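PDB 4CW4: beta-ketoacyl-[acyl-carrier-protein] synthase FabY from Pseudomonas aeruginosa, which condenses acetyl-CoA with malonyl-ACP to form acetoacetyl-ACP, the primer of fatty acid synthesis, and also accepts butyryl- and hexanoyl-CoA. Local coordinates for residues H437-G440 with A445-V448; T449-L454 with D510-Q515. All blocks are in the same frame, centred on the assembly; numbering follows the deposited sequence.

Contact 1 (H437-G440 with A445-V448); sequences HAHG and ANRV
Asn446, near the start of helix 444-461, meets His439 and Gly440 with its amide end, the oxygen going to the ring and the nitrogen to the backbone. Asn446 OD1 lies at the edge of the imidazole, in its plane, 3.5 Å from His439 CD2. Both side chains send CG anti to the backbone N (chi1 180° for His439, -174° for Asn446), which carries them to each other; the amide and ring planes are 66° apart. Asn446 ND2 comes within 3.5 Å of Gly440 N, but both are donors and no bond forms between them. What reconciles them is Glu450, one turn further along the helix: its OE1 accepts from both nitrogens, while its OE2 takes the N-H of His439. Only 105 Å² is buried between the segments, yet all three touching residues are buried in the assembly. His439 is a predicted active-site residue, and its backbone is gripped by Glu450 and, through its carbonyl oxygen, by Lys472. The chemistry is consistent with a second-shell place for Asn446: OD1 borders the ring edge, and ND2 bonds the carboxylate that also holds the backbone N-H of His439.

Contact 2 (T449-L454 with D510-Q515); sequences TESEIL and DDVHQQ
His513, Ser451 and Glu452 account for most of the 199 Å² buried where residues 510-515 of the loop before strand 517-519 run past residues 449-454 of helix 444-461, and the backbones come closest at Ser451 and His513, whose CA atoms are 5.2 Å apart. The single hydrogen bond across the contact runs from His513 N to Ser451 OG, 2.9 Å long and fairly straight, with 159° at the hydrogen. Ser451 OG sits between its own backbone N and carbonyl carbon, which also brings it to the carbonyl oxygens of Arg447 and Val448 in the preceding turn. The hydroxyl thus links the helix backbone to the loop. Val512 CG1 packs against the same side chain, 3.6 Å from Ser451 OG.

The Glu452 side chain runs alongside that of His513, in the same direction. Glu452 CB is over one face of the imidazole, 3.9 Å from the ring centroid and 23° off the normal, a CH-pi contact displaced toward the rim. The straight outer part of Glu452 carries the carboxylate to the CE1 end of the ring: Glu452 CD is 3.5 Å from His513 CE1, and the two planes differ by 31°. Glu452 OE1 and His513 NE2 remain 4.1 Å apart, too far for a bond, although a protonated imidazole would probably be favoured by the nearby charge.

Around this contact, Val512 also touches Ile519 of strand 517-519, whose Leu517 meets Leu454 of the helix. Glu452 packs on Tyr411 of helix 409-425 and on His608 of the second subunit, so that this turn of helix 444-461 meets the dimer partner at Glu452.

In the fold
Contacts 1 and 2 use successive turns of helix 444-461, and their centres are 8 Å apart. Glu450 joins them: its OE2 is 2.7 Å from His439 N and its OE1 2.8 Å from Gly440 N, both probable hydrogen bonds. Arg447 of contact 1 and Asp511 of contact 2 form a salt bridge, NE to OD1. Contact 1 borders the probable active site: the His439 side chain lies about 4 Å from that of His477, also predicted to be catalytic, and about 5 Å from that of the inferred active-site Cys286. Contact 2 is set further out, with the side chain of Ser451 about 10 Å from that of His439. Helix 444-461 thus meets the His439 loop through Asn446 and Glu450, and loop 510-515 through Arg447, Val448, Ser451 and Glu452.

Contact 1 (H437-G440 with A445-V448)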
ATOM      1  N   HIS A 437      20.459 -14.136  -4.535  1.00 10.18           N
ATOM      2  CA  HIS A 437      19.808 -14.047  -3.237  1.00  9.70           C
ATOM      3  C   HIS A 437      18.420 -14.625  -3.419  1.00  8.78           C
ATOM      4  O   HIS A 437      17.486 -13.944  -3.870  1.00  9.39           O
ATOM      5  CB  HIS A 437      19.777 -12.603  -2.723  1.00 10.41           C
ATOM      6  CG  HIS A 437      20.724 -12.384  -1.591  1.00  9.95           C
ATOM      7  ND1 HIS A 437      20.405 -12.735  -0.302  1.00 10.06           N
ATOM      8  CD2 HIS A 437      22.007 -11.933  -1.561  1.00 10.14           C
ATOM      9  CE1 HIS A 437      21.444 -12.503   0.480  1.00 10.11           C
ATOM     10  NE2 HIS A 437      22.427 -12.010  -0.260  1.00 10.85           N
ATOM     11  N   ALA A 438      18.301 -15.906  -3.085  1.00  9.13           N
ATOM     12  CA  ALA A 438      17.064 -16.620  -3.277  1.00  9.34           C
ATOM     13  C   ALA A 438      16.015 -16.112  -2.325  1.00  9.41           C
ATOM     14  O   ALA A 438      16.310 -15.705  -1.211  1.00 10.10           O
ATOM     15  CB  ALA A 438      17.259 -18.096  -3.049  1.00 10.11           C
ATOM     16  N   HIS A 439      14.782 -16.181  -2.781  1.00  9.51           N
ATOM     17  CA  HIS A 439      13.643 -15.881  -1.940  1.00  9.76           C
ATOM     18  C   HIS A 439      13.728 -16.765  -0.697  1.00  9.94           C
ATOM     19  O   HIS A 439      13.637 -16.275   0.418  1.00 10.14           O
ATOM     20  CB  HIS A 439      12.347 -16.122  -2.695  1.00 10.02           C
ATOM     21  CG  HIS A 439      11.131 -15.841  -1.882  1.00  9.89           C
ATOM     22  ND1 HIS A 439      10.856 -14.589  -1.373  1.00 11.17           N
ATOM     23  CD2 HIS A 439      10.121 -16.649  -1.475  1.00 10.39           C
ATOM     24  CE1 HIS A 439       9.716 -14.634  -0.703  1.00 11.70           C
ATOM     25  NE2 HIS A 439       9.262 -15.876  -0.732  1.00 10.94           N
ATOM     26  N   GLY A 440      13.917 -18.065  -0.907  1.00  8.90           N
ATOM     27  CA  GLY A 440      14.318 -18.984   0.156  1.00  7.79           C
ATOM     28  C   GLY A 440      13.518 -18.825   1.430  1.00  9.79           C
ATOM     29  O   GLY A 440      14.083 -18.548   2.481  1.00  9.97           O
ATOM     30  N   ALA A 445       6.924 -25.971  -0.778  1.00 13.73           N
ATOM     31  CA  ALA A 445       6.587 -25.462  -2.103  1.00 13.28           C
ATOM     32  C   ALA A 445       7.696 -24.579  -2.659  1.00 12.26           C
ATOM     33  O   ALA A 445       8.038 -24.686  -3.839  1.00 12.20           O
ATOM     34  CB  ALA A 445       5.278 -24.679  -2.077  1.00 14.56           C
ATOM     35  N   ASN A 446       8.252 -23.702  -1.833  1.00 12.03           N
ATOM     36  CA  ASN A 446       9.244 -22.770  -2.344  1.00 10.02           C
ATOM     37  C   ASN A 446      10.528 -23.483  -2.744  1.00  9.74           C
ATOM     38  O   ASN A 446      11.138 -23.159  -3.762  1.00 10.86           O
ATOM     39  CB  ASN A 446       9.602 -21.650  -1.369  1.00 10.76           C
ATOM     40  CG  ASN A 446      10.524 -20.633  -2.022  1.00 10.87           C
ATOM     41  OD1 ASN A 446      10.080 -19.826  -2.833  1.00 11.64           O
ATOM     42  ND2 ASN A 446      11.809 -20.710  -1.729  1.00 10.32           N
ATOM     43  N   ARG A 447      10.959 -24.447  -1.953  1.00  9.32           N
ATOM     44  CA  ARG A 447      12.271 -25.036  -2.234  1.00  9.64           C
ATOM     45  C   ARG A 447      12.272 -25.737  -3.580  1.00 10.53           C
ATOM     46  O   ARG A 447      13.260 -25.702  -4.292  1.00 11.28           O
ATOM     47  CB  ARG A 447      12.708 -25.974  -1.096  1.00 10.02           C
ATOM     48  CG  ARG A 447      11.966 -27.292  -1.035  1.00 10.35           C
ATOM     49  CD  ARG A 447      12.291 -28.060   0.240  1.00 11.40           C
ATOM     50  NE  ARG A 447      11.800 -29.438   0.167  1.00 12.53           N
ATOM     51  CZ  ARG A 447      11.228 -30.124   1.156  1.00 14.34           C
ATOM     52  NH1 ARG A 447      11.034 -29.581   2.342  1.00 16.62           N
ATOM     53  NH2 ARG A 447      10.849 -31.365   0.945  1.00 14.94           N
ATOM     54  N   VAL A 448      11.142 -26.345  -3.930  1.00 10.47           N
ATOM     55  CA  VAL A 448      11.000 -26.995  -5.233  1.00 10.58           C
ATOM     56  C   VAL A 448      10.765 -25.959  -6.349  1.00 11.13           C
ATOM     57  O   VAL A 448      11.512 -25.915  -7.337  1.00 11.98           O
ATOM     58  CB  VAL A 448       9.858 -28.045  -5.219  1.00 11.74           C
ATOM     59  CG1 VAL A 448       9.570 -28.571  -6.632  1.00 12.33           C
ATOM     60  CG2 VAL A 448      10.217 -29.185  -4.292  1.00 12.40           C
TER

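Contact 2 (T449-L454 with D510-Q515)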
ATOM      1  N   THR A 449       9.729 -25.133  -6.194  1.00 11.25           N
ATOM      2  CA  THR A 449       9.380 -24.216  -7.276  1.00 11.34           C
ATOM      3  C   THR A 449      10.460 -23.173  -7.571  1.00 10.71           C
ATOM      4  O   THR A 449      10.717 -22.869  -8.731  1.00 12.01           O
ATOM      5  CB  THR A 449       8.036 -23.500  -7.042  1.00 12.51           C
ATOM      6  OG1 THR A 449       8.064 -22.748  -5.819  1.00 13.98           O
ATOM      7  CG2 THR A 449       6.946 -24.490  -6.994  1.00 12.26           C
ATOM      8  N   GLU A 450      11.104 -22.635  -6.538  1.00 10.52           N
ATOM      9  CA  GLU A 450      12.146 -21.644  -6.761  1.00 10.14           C
ATOM     10  C   GLU A 450      13.393 -22.270  -7.342  1.00  9.77           C
ATOM     11  O   GLU A 450      13.997 -21.710  -8.249  1.00 10.46           O
ATOM     12  CB  GLU A 450      12.490 -20.846  -5.502  1.00  9.82           C
ATOM     13  CG  GLU A 450      13.404 -19.672  -5.846  1.00 10.42           C
ATOM     14  CD  GLU A 450      13.818 -18.771  -4.691  1.00 10.48           C
ATOM     15  OE1 GLU A 450      13.727 -19.173  -3.512  1.00  9.98           O
ATOM     16  OE2 GLU A 450      14.316 -17.659  -4.971  1.00  9.77           O
ATOM     17  N   SER A 451      13.808 -23.416  -6.831  1.00 10.42           N
ATOM     18  CA  SER A 451      14.993 -24.043  -7.400  1.00 11.66           C
ATOM     19  C   SER A 451      14.769 -24.434  -8.860  1.00 12.00           C
ATOM     20  O   SER A 451      15.675 -24.316  -9.676  1.00 12.78           O
ATOM     21  CB  SER A 451      15.452 -25.237  -6.558  1.00 11.95           C
ATOM     22  OG  SER A 451      14.550 -26.333  -6.603  1.00 11.05           O
ATOM     23  N   GLU A 452      13.563 -24.869  -9.198  1.00 11.72           N
ATOM     24  CA  GLU A 452      13.271 -25.206 -10.586  1.00 12.59           C
ATOM     25  C   GLU A 452      13.384 -23.972 -11.485  1.00 12.20           C
ATOM     26  O   GLU A 452      13.941 -24.055 -12.571  1.00 13.14           O
ATOM     27  CB  GLU A 452      11.892 -25.841 -10.725  1.00 15.10           C
ATOM     28  CG  GLU A 452      11.568 -26.178 -12.150  1.00 19.18           C
ATOM     29  CD  GLU A 452      10.427 -27.158 -12.272  1.00 24.27           C
ATOM     30  OE1 GLU A 452       9.682 -27.339 -11.293  1.00 26.91           O
ATOM     31  OE2 GLU A 452      10.287 -27.748 -13.362  1.00 27.31           O
ATOM     32  N   ILE A 453      12.861 -22.830 -11.044  1.00 11.30           N
ATOM     33  CA  ILE A 453      13.028 -21.598 -11.816  1.00 11.36           C
ATOM     34  C   ILE A 453      14.503 -21.237 -11.987  1.00 11.59           C
ATOM     35  O   ILE A 453      14.960 -20.962 -13.093  1.00 12.02           O
ATOM     36  CB  ILE A 453      12.318 -20.438 -11.125  1.00 12.24           C
ATOM     37  CG1 ILE A 453      10.807 -20.647 -11.190  1.00 13.02           C
ATOM     38  CG2 ILE A 453      12.689 -19.101 -11.759  1.00 12.50           C
ATOM     39  CD1 ILE A 453      10.021 -19.787 -10.222  1.00 14.82           C
ATOM     40  N   LEU A 454      15.261 -21.216 -10.896  1.00 10.89           N
ATOM     41  CA  LEU A 454      16.669 -20.832 -11.011  1.00 11.96           C
ATOM     42  C   LEU A 454      17.463 -21.805 -11.881  1.00 13.24           C
ATOM     43  O   LEU A 454      18.282 -21.400 -12.694  1.00 13.44           O
ATOM     44  CB  LEU A 454      17.318 -20.712  -9.632  1.00 12.51           C
ATOM     45  CG  LEU A 454      16.685 -19.704  -8.680  1.00 11.83           C
ATOM     46  CD1 LEU A 454      17.340 -19.777  -7.316  1.00 13.43           C
ATOM     47  CD2 LEU A 454      16.763 -18.297  -9.244  1.00 11.27           C
ATOM     48  N   ASP A 510      15.945 -33.554  -0.786  1.00 12.37           N
ATOM     49  CA  ASP A 510      16.059 -34.421  -1.949  1.00 13.65           C
ATOM     50  C   ASP A 510      15.272 -33.944  -3.163  1.00 13.60           C
ATOM     51  O   ASP A 510      15.614 -34.298  -4.276  1.00 15.89           O
ATOM     52  CB  ASP A 510      15.604 -35.838  -1.595  1.00 15.19           C
ATOM     53  CG  ASP A 510      16.464 -36.475  -0.533  1.00 17.51           C
ATOM     54  OD1 ASP A 510      17.541 -36.982  -0.897  1.00 19.30           O
ATOM     55  OD2 ASP A 510      16.067 -36.453   0.657  1.00 18.34           O
ATOM     56  N   ASP A 511      14.226 -33.144  -2.963  1.00 12.76           N
ATOM     57  CA  ASP A 511      13.387 -32.721  -4.087  1.00 12.90           C
ATOM     58  C   ASP A 511      13.802 -31.381  -4.689  1.00 12.54           C
ATOM     59  O   ASP A 511      13.164 -30.889  -5.608  1.00 14.29           O
ATOM     60  CB  ASP A 511      11.893 -32.736  -3.725  1.00 13.36           C
ATOM     61  CG  ASP A 511      11.540 -31.834  -2.549  1.00 13.18           C
ATOM     62  OD1 ASP A 511      12.397 -31.024  -2.121  1.00 13.82           O
ATOM     63  OD2 ASP A 511      10.370 -31.931  -2.073  1.00 13.90           O
ATOM     64  N   VAL A 512      14.873 -30.778  -4.173  1.00 11.58           N
ATOM     65  CA  VAL A 512      15.337 -29.512  -4.707  1.00 12.09           C
ATOM     66  C   VAL A 512      16.081 -29.747  -6.028  1.00 12.42           C
ATOM     67  O   VAL A 512      16.862 -30.689  -6.155  1.00 13.33           O
ATOM     68  CB  VAL A 512      16.236 -28.813  -3.693  1.00 11.72           C
ATOM     69  CG1 VAL A 512      16.961 -27.625  -4.318  1.00 12.46           C
ATOM     70  CG2 VAL A 512      15.403 -28.367  -2.476  1.00 12.14           C
ATOM     71  N   HIS A 513      15.841 -28.876  -7.001  1.00 12.49           N
ATOM     72  CA  HIS A 513      16.492 -28.972  -8.312  1.00 12.83           C
ATOM     73  C   HIS A 513      17.857 -28.277  -8.241  1.00 14.94           C
ATOM     74  O   HIS A 513      17.918 -27.061  -8.081  1.00 17.69           O
ATOM     75  CB  HIS A 513      15.630 -28.293  -9.374  1.00 13.60           C
ATOM     76  CG  HIS A 513      14.293 -28.927  -9.577  1.00 14.57           C
ATOM     77  ND1 HIS A 513      13.682 -28.981 -10.814  1.00 15.96           N
ATOM     78  CD2 HIS A 513      13.428 -29.505  -8.710  1.00 15.32           C
ATOM     79  CE1 HIS A 513      12.506 -29.565 -10.700  1.00 15.98           C
ATOM     80  NE2 HIS A 513      12.324 -29.892  -9.435  1.00 16.35           N
ATOM     81  N   GLN A 514      18.940 -29.042  -8.372  1.00 14.27           N
ATOM     82  CA  GLN A 514      20.279 -28.544  -8.095  1.00 16.20           C
ATOM     83  C   GLN A 514      21.274 -28.624  -9.232  1.00 16.31           C
ATOM     84  O   GLN A 514      22.413 -28.229  -9.033  1.00 17.12           O
ATOM     85  CB  GLN A 514      20.918 -29.406  -6.984  1.00 18.30           C
ATOM     86  CG  GLN A 514      20.286 -29.300  -5.675  1.00 19.43           C
ATOM     87  CD  GLN A 514      21.139 -29.864  -4.582  1.00 19.69           C
ATOM     88  OE1 GLN A 514      20.939 -31.001  -4.135  1.00 20.90           O
ATOM     89  NE2 GLN A 514      22.065 -29.056  -4.099  1.00 19.36           N
ATOM     90  N   GLN A 515      20.897 -29.163 -10.390  1.00 15.20           N
ATOM     91  CA  GLN A 515      21.921 -29.516 -11.375  1.00 16.26           C
ATOM     92  C   GLN A 515      22.862 -28.348 -11.672  1.00 15.46           C
ATOM     93  O   GLN A 515      24.066 -28.544 -11.747  1.00 17.13           O
ATOM     94  CB  GLN A 515      21.338 -30.083 -12.684  1.00 18.74           C
ATOM     95  CG  GLN A 515      22.456 -30.578 -13.637  1.00 21.55           C
ATOM     96  CD  GLN A 515      21.972 -31.134 -14.973  1.00 24.90           C
ATOM     97  OE1 GLN A 515      20.774 -31.324 -15.215  1.00 24.89           O
ATOM     98  NE2 GLN A 515      22.922 -31.398 -15.855  1.00 27.76           N
TER